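Local coordinates for K Homology domain-containing protein (PDB 1TUA) that is of unknown function but, as a protein built from two K homology domains, probably binds RNA, at residues 166-169 with 170-174; 176-179 with 180-183. All coordinates share one frame; numbering follows the deposited sequence.

Contact 1 (166-169 with 170-174)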
loop_
_atom_site.group_PDB
_atom_site.type_symbol
_atom_site.label_atom_id
_atom_site.label_comp_id
_atom_site.label_asym_id
_atom_site.label_seq_id
_atom_site.Cartn_x
_atom_site.Cartn_y
_atom_site.Cartn_z
ATOM N N VAL A 166 3.695 -21.331 -1.804
ATOM C CA VAL A 166 3.913 -19.921 -1.523
ATOM C C VAL A 166 4.263 -19.686 -0.050
ATOM O O VAL A 166 5.208 -18.963 0.257
ATOM C CB VAL A 166 2.661 -19.089 -1.914
ATOM C CG1 VAL A 166 2.847 -17.627 -1.514
ATOM C CG2 VAL A 166 2.427 -19.186 -3.412
ATOM N N TYR A 167 3.517 -20.306 0.858
ATOM C CA TYR A 167 3.778 -20.130 2.281
ATOM C C TYR A 167 5.145 -20.669 2.685
ATOM O O TYR A 167 5.852 -20.053 3.478
ATOM C CB TYR A 167 2.700 -20.811 3.126
ATOM C CG TYR A 167 1.285 -20.357 2.837
ATOM C CD1 TYR A 167 1.006 -19.037 2.458
ATOM C CD2 TYR A 167 0.220 -21.245 2.950
ATOM C CE1 TYR A 167 -0.310 -18.621 2.193
ATOM C CE2 TYR A 167 -1.091 -20.843 2.691
ATOM C CZ TYR A 167 -1.351 -19.535 2.314
ATOM O OH TYR A 167 -2.647 -19.162 2.049
ATOM N N ARG A 168 5.521 -21.822 2.147
ATOM C CA ARG A 168 6.815 -22.403 2.482
ATOM C C ARG A 168 7.936 -21.463 2.021
ATOM O O ARG A 168 8.912 -21.238 2.738
ATOM C CB ARG A 168 6.965 -23.765 1.807
ATOM C CG ARG A 168 7.604 -24.817 2.691
ATOM C CD ARG A 168 7.995 -26.045 1.876
ATOM N NE ARG A 168 6.873 -26.606 1.119
ATOM C CZ ARG A 168 5.790 -27.150 1.669
ATOM N NH1 ARG A 168 5.672 -27.209 2.991
ATOM N NH2 ARG A 168 4.831 -27.645 0.894
ATOM N N HIS A 169 7.788 -20.912 0.820
ATOM C CA HIS A 169 8.775 -19.991 0.267
ATOM C C HIS A 169 8.842 -18.698 1.082
ATOM O O HIS A 169 9.926 -18.222 1.421
ATOM C CB HIS A 169 8.432 -19.679 -1.188
ATOM C CG HIS A 169 9.311 -18.637 -1.804
ATOM N ND1 HIS A 169 9.121 -17.286 -1.599
ATOM C CD2 HIS A 169 10.402 -18.749 -2.598
ATOM C CE1 HIS A 169 10.058 -16.611 -2.240
ATOM N NE2 HIS A 169 10.848 -17.475 -2.853
ATOM N N LEU A 170 7.673 -18.142 1.394
ATOM C CA LEU A 170 7.573 -16.913 2.178
ATOM C C LEU A 170 8.214 -17.126 3.548
ATOM O O LEU A 170 8.871 -16.239 4.087
ATOM C CB LEU A 170 6.100 -16.532 2.330
ATOM C CG LEU A 170 5.730 -15.148 2.860
ATOM C CD1 LEU A 170 6.440 -14.063 2.059
ATOM C CD2 LEU A 170 4.213 -14.990 2.779
ATOM N N GLU A 171 8.014 -18.322 4.090
ATOM C CA GLU A 171 8.559 -18.730 5.383
ATOM C C GLU A 171 10.090 -18.615 5.351
ATOM O O GLU A 171 10.711 -18.082 6.279
ATOM C CB GLU A 171 8.165 -20.185 5.650
ATOM C CG GLU A 171 8.497 -20.710 7.026
ATOM C CD GLU A 171 7.336 -20.582 7.977
ATOM O OE1 GLU A 171 6.206 -20.935 7.583
ATOM O OE2 GLU A 171 7.551 -20.142 9.121
ATOM N N ARG A 172 10.688 -19.128 4.277
ATOM C CA ARG A 172 12.137 -19.089 4.108
ATOM C C ARG A 172 12.612 -17.648 4.023
ATOM O O ARG A 172 13.574 -17.261 4.685
ATOM C CB ARG A 172 12.550 -19.830 2.835
ATOM C CG ARG A 172 12.088 -21.272 2.788
ATOM C CD ARG A 172 12.831 -22.145 3.787
ATOM N NE ARG A 172 12.201 -23.457 3.925
ATOM C CZ ARG A 172 11.951 -24.283 2.910
ATOM N NH1 ARG A 172 12.278 -23.940 1.667
ATOM N NH2 ARG A 172 11.369 -25.452 3.137
ATOM N N ILE A 173 11.931 -16.863 3.196
ATOM C CA ILE A 173 12.277 -15.462 3.010
ATOM C C ILE A 173 12.165 -14.662 4.305
ATOM O O ILE A 173 13.065 -13.889 4.641
ATOM C CB ILE A 173 11.363 -14.799 1.944
ATOM C CG1 ILE A 173 11.574 -15.470 0.581
ATOM C CG2 ILE A 173 11.648 -13.308 1.864
ATOM C CD1 ILE A 173 12.986 -15.381 0.059
ATOM N N MET A 174 11.064 -14.848 5.031
ATOM C CA MET A 174 10.842 -14.110 6.272
ATOM C C MET A 174 11.720 -14.556 7.441
ATOM O O MET A 174 12.119 -13.732 8.265
ATOM C CB MET A 174 9.365 -14.172 6.668
ATOM C CG MET A 174 8.460 -13.274 5.816
ATOM S SD MET A 174 8.908 -11.506 5.865
ATOM C CE MET A 174 8.960 -11.239 7.618
#
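H169 and I173 meet one turn apart on helix 163-188, the imidazole of the first lying against the aliphatic branch of the second. At its root, CB of H169 sits 3.1 Å from the backbone N of L170, the ordinary distance to the next peptide. CG leaves anti to the backbone N (chi1 174°), which carries the ring forward along the helix; it still lies by the L170 peptide, 3.6 Å from N of L170. ND1 passes near CG1 of I173, and CE1 closes on that same carbon at 3.4 Å. NE2 of H169 is 4.0 Å from CG1 of I173, with CD1 slightly farther. CE1, with a nitrogen on either side, thus rests against CG1 and CD1 in a slanted van der Waals contact, neither face nor edge; H169 also rests on Q152 of helix 144-158.

On another side, R168 and R172 run alongside each other, pointing the same way. NH2 of R172 lies 3.7 Å from CD of R168, so one guanidinium borders the methylenes of the other arginine, while the like charges stay apart, NE of R168 being 5.1 Å from NH2 of R172. Such long, solvent-tolerant chains suit this exposed flank.

Beneath, the backbone is regular. N of I173 donates to O of H169 at 3.0 Å, nearly straight at 167°, and N of L170 donates to O of V166 at 2.8 Å. V166 and L170 are buried: V166 packs on A153, M156 and L157 of helix 144-158, and L170 on M126 and T127 of helix 118-127. Hydrophobic residues four apart facing the body, with arginines outward, are the mark of an amphipathic alpha-helix, here laid against the helical layer of the second KH domain.

Contact 2 (176-179 with 180-183)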
loop_
_atom_site.group_PDB
_atom_site.type_symbol
_atom_site.label_atom_id
_atom_site.label_comp_id
_atom_site.label_asym_id
_atom_site.label_seq_id
_atom_site.Cartn_x
_atom_site.Cartn_y
_atom_site.Cartn_z
ATOM N N GLU A 176 14.663 -15.587 7.123
ATOM C CA GLU A 176 15.958 -15.020 6.757
ATOM C C GLU A 176 16.033 -13.537 7.147
ATOM O O GLU A 176 17.037 -13.070 7.690
ATOM C CB GLU A 176 16.159 -15.169 5.247
ATOM C CG GLU A 176 17.478 -14.650 4.717
ATOM C CD GLU A 176 17.447 -14.473 3.201
ATOM O OE1 GLU A 176 17.026 -15.423 2.497
ATOM O OE2 GLU A 176 17.842 -13.382 2.717
ATOM N N ILE A 177 14.963 -12.803 6.859
ATOM C CA ILE A 177 14.890 -11.377 7.174
ATOM C C ILE A 177 14.956 -11.137 8.685
ATOM O O ILE A 177 15.732 -10.305 9.166
ATOM C CB ILE A 177 13.576 -10.764 6.608
ATOM C CG1 ILE A 177 13.624 -10.787 5.078
ATOM C CG2 ILE A 177 13.380 -9.341 7.119
ATOM C CD1 ILE A 177 12.317 -10.416 4.416
ATOM N N LYS A 178 14.145 -11.879 9.431
ATOM C CA LYS A 178 14.108 -11.727 10.875
ATOM C C LYS A 178 15.385 -12.229 11.535
ATOM O O LYS A 178 15.848 -11.650 12.514
ATOM C CB LYS A 178 12.897 -12.459 11.452
ATOM C CG LYS A 178 11.567 -11.852 11.061
ATOM C CD LYS A 178 10.446 -12.541 11.808
ATOM C CE LYS A 178 9.114 -11.897 11.522
ATOM N NZ LYS A 178 8.035 -12.564 12.302
ATOM N N ARG A 179 15.955 -13.307 11.008
ATOM C CA ARG A 179 17.190 -13.828 11.578
ATOM C C ARG A 179 18.272 -12.759 11.465
ATOM O O ARG A 179 18.973 -12.463 12.434
ATOM C CB ARG A 179 17.632 -15.101 10.846
ATOM C CG ARG A 179 18.935 -15.701 11.377
ATOM C CD ARG A 179 19.019 -17.196 11.092
ATOM N NE ARG A 179 20.245 -17.795 11.615
ATOM C CZ ARG A 179 21.451 -17.608 11.087
ATOM N NH1 ARG A 179 21.596 -16.837 10.011
ATOM N NH2 ARG A 179 22.516 -18.188 11.634
ATOM N N ARG A 180 18.387 -12.167 10.281
ATOM C CA ARG A 180 19.377 -11.128 10.030
ATOM C C ARG A 180 19.166 -9.945 10.965
ATOM O O ARG A 180 20.123 -9.374 11.487
ATOM C CB ARG A 180 19.280 -10.662 8.582
ATOM C CG ARG A 180 20.462 -9.851 8.108
ATOM C CD ARG A 180 20.282 -9.432 6.658
ATOM N NE ARG A 180 19.756 -10.525 5.840
ATOM C CZ ARG A 180 18.515 -10.567 5.354
ATOM N NH1 ARG A 180 17.666 -9.573 5.597
ATOM N NH2 ARG A 180 18.115 -11.611 4.636
ATOM N N GLU A 181 17.910 -9.575 11.176
ATOM C CA GLU A 181 17.613 -8.458 12.060
ATOM C C GLU A 181 18.050 -8.789 13.482
ATOM O O GLU A 181 18.690 -7.976 14.147
ATOM C CB GLU A 181 16.113 -8.126 12.033
ATOM C CG GLU A 181 15.601 -7.740 10.651
ATOM C CD GLU A 181 14.141 -7.300 10.651
ATOM O OE1 GLU A 181 13.305 -7.974 11.293
ATOM O OE2 GLU A 181 13.832 -6.282 9.993
ATOM N N ARG A 182 17.711 -9.987 13.946
ATOM C CA ARG A 182 18.077 -10.403 15.292
ATOM C C ARG A 182 19.592 -10.410 15.487
ATOM O O ARG A 182 20.094 -9.958 16.523
ATOM C CB ARG A 182 17.504 -11.791 15.588
ATOM C CG ARG A 182 17.966 -12.393 16.905
ATOM C CD ARG A 182 17.238 -13.691 17.198
ATOM N NE ARG A 182 17.368 -14.671 16.120
ATOM C CZ ARG A 182 18.463 -15.387 15.876
ATOM N NH1 ARG A 182 19.542 -15.243 16.634
ATOM N NH2 ARG A 182 18.475 -16.261 14.878
ATOM N N LEU A 183 20.319 -10.914 14.492
ATOM C CA LEU A 183 21.773 -10.977 14.584
ATOM C C LEU A 183 22.393 -9.583 14.585
ATOM O O LEU A 183 23.361 -9.337 15.305
ATOM C CB LEU A 183 22.356 -11.822 13.440
ATOM C CG LEU A 183 21.936 -13.300 13.374
ATOM C CD1 LEU A 183 22.689 -13.976 12.252
ATOM C CD2 LEU A 183 22.212 -14.007 14.690
HETATM O O HOH W 1 16.730 -8.295 7.888
#
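An i to i+4 salt bridge on the alpha-helix 163-188 joins E176 to R180, OE2 of the glutamate lying 2.6 Å from NH2 of the arginine. The two chains run side by side in one direction, but carboxylate and guanidinium planes stand 80° apart, so a single oxygen–nitrogen pair carries the bridge. R180 gets there by bending at chi3 (-43°), which folds the guanidinium back over the preceding turn, one face above O of E176. Its NH1 gives a weak hydrogen bond to a water 2.6 Å from O of I177 and placed to donate to it. With the guanidinium gone, as in an alanine, the E176 carboxylate would probably lose its salt-bridge mate and the water one of its holds.

I177 and E181 also lie alongside, CG of E181 being 3.0 Å from O of I177; the glutamate's OE1 makes a salt bridge to R146 of helix 144-158, on which I177 also packs. Farther round, R179 extends so that CD1 of L183 sits over one face of its guanidinium, 3.8 Å from NH1. NH2 of R182 comes within 3.6 Å of CG of R179 and 4.0 Å of its NE, a like-charge approach that is likely to be unfavourable, the guanidinium planes 75° apart; R182 also makes a cation-pi contact with W186. The i to i+4 glutamate-arginine bridge is a common feature of an exposed helix face, while I177 and E181 occupy the face toward helix 144-158.

In the fold
Contacts 1 and 2 follow one another along the C-terminal helix 163-188, their centres about 14 Å apart, with no touch between them beyond the shared chain. What changes along the helix is its setting. Residues 166-174 are partly buried, with neighbours in helices 118-127 and 144-158; residues 176-183 form a surface contact whose inward partners come from helix 144-158, near E145 and R146. Ion pairs join the packing toward the C-terminal end. Both lie well out from the middle of the chain, contact 1 about 20 Å and contact 2 about 24 Å between centres, on the same side of it. Neither includes a bound ligand.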